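PUA domain-containing protein (Thermoplasma acidophilum DSM 1728, PDB 1Q7H) is of unknown function but, as a protein with a PUA domain, probably binds RNA and may act in translation initiation. Local coordinates at residues Tyr22-Thr27 / Val60-Tyr65. Numbering follows the deposited sequence.
Sequences YGIDIT and VYLLNY
Leu62, on the short helix 60-65, meets both Ile24 and Ile26 of the loop that leaves helix 9-20, and no hydrogen bond joins the two segments. The methyl branch of Ile24, CG2, settles against the fork of the leucine, with Ile24 CG2 3.7 Å from Leu62 CG and nearly as close to Leu62 CD2. Because Leu62 CG stands opposite the backbone N (chi1 176°), the fork is carried out from the helix toward the loop. Its other methyl reaches farther along the loop, Leu62 CD1 lying 3.6 Å from Ile26 CG2, and here the two side chains cross almost at right angles. The longer arm of Ile24 is extended (chi2 175°) and turns to the next residue of the helix, so that Ile24 CD1 comes to 3.9 Å from Leu63 CD2. Leu63 starts out from the helix facing away from the loop, and only the end of its side chain comes back to this methyl. Ile24 thus spans two successive leucines, while Leu62 bridges two isoleucines that flank a single residue. Between these isoleucines, Asp25 is exposed, and Asp25 OD1 accepts a hydrogen bond from the backbone N of Thr27 (3.1 Å), forming an Asx turn. Gly23, with positive phi, is the C-prime residue of the Schellman motif that ends helix 9-20 and leads the chain into Ile24. All four touching side chains are buried, within the region assigned to the pre-PUA DUF1947 family. Met19 of helix 9-20 touches Ile24, Ile26 and Leu62, Trp16 adds to the packing on Ile26, and Met49 and Val50 of strand 47-52 pack on Leu62. Leu63 carries the apolar cluster on to Phe116 and Val119 of strand 116-122, joining this N-terminal region to the sheet of the PUA domain.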
ATOM      1  N   TYR A  22      -6.927  -4.811  -6.420  1.00 21.72           N
ATOM      2  CA  TYR A  22      -7.199  -4.449  -5.036  1.00 20.85           C
ATOM      3  C   TYR A  22      -8.333  -3.451  -4.948  1.00 15.84           C
ATOM      4  O   TYR A  22      -8.556  -2.844  -3.900  1.00 21.29           O
ATOM      5  CB  TYR A  22      -5.937  -3.859  -4.404  1.00 15.36           C
ATOM      6  CG  TYR A  22      -4.798  -4.837  -4.379  1.00 20.69           C
ATOM      7  CD1 TYR A  22      -4.845  -5.959  -3.556  1.00 20.46           C
ATOM      8  CD2 TYR A  22      -3.678  -4.660  -5.193  1.00 24.33           C
ATOM      9  CE1 TYR A  22      -3.808  -6.887  -3.540  1.00 28.90           C
ATOM     10  CE2 TYR A  22      -2.632  -5.583  -5.185  1.00 26.83           C
ATOM     11  CZ  TYR A  22      -2.705  -6.695  -4.355  1.00 31.92           C
ATOM     12  OH  TYR A  22      -1.677  -7.617  -4.331  1.00 40.78           O
ATOM     13  N   GLY A  23      -9.044  -3.283  -6.057  1.00 15.59           N
ATOM     14  CA  GLY A  23     -10.150  -2.345  -6.090  1.00 14.09           C
ATOM     15  C   GLY A  23      -9.702  -0.893  -6.165  1.00 16.83           C
ATOM     16  O   GLY A  23     -10.504   0.007  -5.937  1.00 15.78           O
ATOM     17  N   ILE A  24      -8.424  -0.663  -6.469  1.00 15.45           N
ATOM     18  CA  ILE A  24      -7.895   0.699  -6.592  1.00 15.53           C
ATOM     19  C   ILE A  24      -8.139   1.064  -8.056  1.00 17.83           C
ATOM     20  O   ILE A  24      -7.507   0.519  -8.965  1.00 20.44           O
ATOM     21  CB  ILE A  24      -6.373   0.741  -6.240  1.00 12.91           C
ATOM     22  CG1 ILE A  24      -6.176   0.285  -4.787  1.00 11.74           C
ATOM     23  CG2 ILE A  24      -5.818   2.159  -6.424  1.00 15.26           C
ATOM     24  CD1 ILE A  24      -4.743   0.167  -4.320  1.00 10.59           C
ATOM     25  N   ASP A  25      -9.067   1.984  -8.278  1.00 17.35           N
ATOM     26  CA  ASP A  25      -9.463   2.380  -9.625  1.00 18.50           C
ATOM     27  C   ASP A  25      -8.781   3.605 -10.227  1.00 18.31           C
ATOM     28  O   ASP A  25      -9.117   4.737  -9.882  1.00 20.27           O
ATOM     29  CB  ASP A  25     -10.984   2.598  -9.641  1.00 17.64           C
ATOM     30  CG  ASP A  25     -11.529   2.889 -11.027  1.00 22.20           C
ATOM     31  OD1 ASP A  25     -10.739   3.139 -11.965  1.00 28.65           O
ATOM     32  OD2 ASP A  25     -12.764   2.877 -11.176  1.00 31.53           O
ATOM     33  N   ILE A  26      -7.837   3.377 -11.141  1.00 21.86           N
ATOM     34  CA  ILE A  26      -7.150   4.475 -11.824  1.00 21.35           C
ATOM     35  C   ILE A  26      -7.283   4.295 -13.331  1.00 20.99           C
ATOM     36  O   ILE A  26      -6.507   4.842 -14.103  1.00 23.27           O
ATOM     37  CB  ILE A  26      -5.647   4.549 -11.476  1.00 23.24           C
ATOM     38  CG1 ILE A  26      -5.003   3.173 -11.642  1.00 19.93           C
ATOM     39  CG2 ILE A  26      -5.458   5.081 -10.059  1.00 16.03           C
ATOM     40  CD1 ILE A  26      -3.497   3.187 -11.457  1.00 21.20           C
ATOM     41  N   THR A  27      -8.269   3.512 -13.744  1.00 23.92           N
ATOM     42  CA  THR A  27      -8.496   3.269 -15.164  1.00 27.13           C
ATOM     43  C   THR A  27      -8.622   4.601 -15.889  1.00 26.33           C
ATOM     44  O   THR A  27      -9.340   5.488 -15.438  1.00 25.79           O
ATOM     45  CB  THR A  27      -9.784   2.458 -15.376  1.00 30.16           C
ATOM     46  OG1 THR A  27      -9.585   1.125 -14.897  1.00 27.48           O
ATOM     47  CG2 THR A  27     -10.162   2.416 -16.847  1.00 31.37           C
ATOM     48  N   VAL A  60       1.210   5.496  -0.631  1.00 13.44           N
ATOM     49  CA  VAL A  60       0.220   5.929   0.330  1.00 16.16           C
ATOM     50  C   VAL A  60      -0.603   7.056  -0.291  1.00 15.73           C
ATOM     51  O   VAL A  60      -1.744   7.265   0.101  1.00 17.92           O
ATOM     52  CB  VAL A  60       0.852   6.402   1.661  1.00 16.85           C
ATOM     53  CG1 VAL A  60       1.319   5.189   2.468  1.00 13.84           C
ATOM     54  CG2 VAL A  60       2.020   7.348   1.385  1.00 22.34           C
ATOM     55  N   TYR A  61      -0.037   7.770  -1.269  1.00 15.90           N
ATOM     56  CA  TYR A  61      -0.788   8.847  -1.922  1.00 14.91           C
ATOM     57  C   TYR A  61      -1.900   8.237  -2.759  1.00 16.51           C
ATOM     58  O   TYR A  61      -3.021   8.739  -2.768  1.00 16.33           O
ATOM     59  CB  TYR A  61       0.106   9.697  -2.833  1.00 13.60           C
ATOM     60  CG  TYR A  61       1.329  10.244  -2.148  1.00 17.94           C
ATOM     61  CD1 TYR A  61       1.279  10.662  -0.816  1.00 13.00           C
ATOM     62  CD2 TYR A  61       2.544  10.336  -2.825  1.00 17.12           C
ATOM     63  CE1 TYR A  61       2.419  11.157  -0.173  1.00 18.47           C
ATOM     64  CE2 TYR A  61       3.683  10.827  -2.198  1.00 22.20           C
ATOM     65  CZ  TYR A  61       3.617  11.234  -0.876  1.00 24.22           C
ATOM     66  OH  TYR A  61       4.750  11.705  -0.266  1.00 20.99           O
ATOM     67  N   LEU A  62      -1.591   7.154  -3.471  1.00 17.74           N
ATOM     68  CA  LEU A  62      -2.611   6.510  -4.285  1.00 13.48           C
ATOM     69  C   LEU A  62      -3.685   5.913  -3.374  1.00 13.48           C
ATOM     70  O   LEU A  62      -4.871   6.016  -3.660  1.00 14.77           O
ATOM     71  CB  LEU A  62      -2.011   5.415  -5.171  1.00 12.86           C
ATOM     72  CG  LEU A  62      -3.047   4.624  -5.987  1.00 11.64           C
ATOM     73  CD1 LEU A  62      -3.886   5.589  -6.837  1.00  7.84           C
ATOM     74  CD2 LEU A  62      -2.348   3.622  -6.885  1.00 14.74           C
ATOM     75  N   LEU A  63      -3.274   5.298  -2.271  1.00 15.47           N
ATOM     76  CA  LEU A  63      -4.241   4.707  -1.357  1.00 14.37           C
ATOM     77  C   LEU A  63      -5.262   5.744  -0.876  1.00 14.79           C
ATOM     78  O   LEU A  63      -6.436   5.428  -0.659  1.00 14.27           O
ATOM     79  CB  LEU A  63      -3.530   4.090  -0.152  1.00 13.30           C
ATOM     80  CG  LEU A  63      -2.703   2.820  -0.378  1.00  9.02           C
ATOM     81  CD1 LEU A  63      -2.162   2.349   0.959  1.00 13.56           C
ATOM     82  CD2 LEU A  63      -3.549   1.728  -1.000  1.00 10.46           C
ATOM     83  N   ASN A  64      -4.821   6.985  -0.728  1.00  9.31           N
ATOM     84  CA  ASN A  64      -5.708   8.029  -0.246  1.00 10.97           C
ATOM     85  C   ASN A  64      -6.448   8.747  -1.357  1.00 15.24           C
ATOM     86  O   ASN A  64      -7.448   9.407  -1.107  1.00 17.18           O
ATOM     87  CB  ASN A  64      -4.928   9.015   0.624  1.00  9.63           C
ATOM     88  CG  ASN A  64      -4.551   8.414   1.967  1.00 15.23           C
ATOM     89  OD1 ASN A  64      -3.364   8.288   2.318  1.00 12.41           O
ATOM     90  ND2 ASN A  64      -5.564   8.027   2.726  1.00  7.48           N
ATOM     91  N   TYR A  65      -5.964   8.598  -2.588  1.00 13.25           N
ATOM     92  CA  TYR A  65      -6.600   9.212  -3.745  1.00 11.84           C
ATOM     93  C   TYR A  65      -7.699   8.277  -4.275  1.00 17.02           C
ATOM     94  O   TYR A  65      -8.777   8.718  -4.659  1.00 17.53           O
ATOM     95  CB  TYR A  65      -5.547   9.474  -4.826  1.00 13.15           C
ATOM     96  CG  TYR A  65      -6.107   9.806  -6.191  1.00 23.61           C
ATOM     97  CD1 TYR A  65      -7.076  10.799  -6.346  1.00 22.67           C
ATOM     98  CD2 TYR A  65      -5.644   9.152  -7.334  1.00 20.07           C
ATOM     99  CE1 TYR A  65      -7.571  11.135  -7.603  1.00 29.07           C
ATOM    100  CE2 TYR A  65      -6.128   9.487  -8.602  1.00 20.29           C
ATOM    101  CZ  TYR A  65      -7.092  10.478  -8.728  1.00 29.00           C
ATOM    102  OH  TYR A  65      -7.580  10.820  -9.974  1.00 35.75           O
TER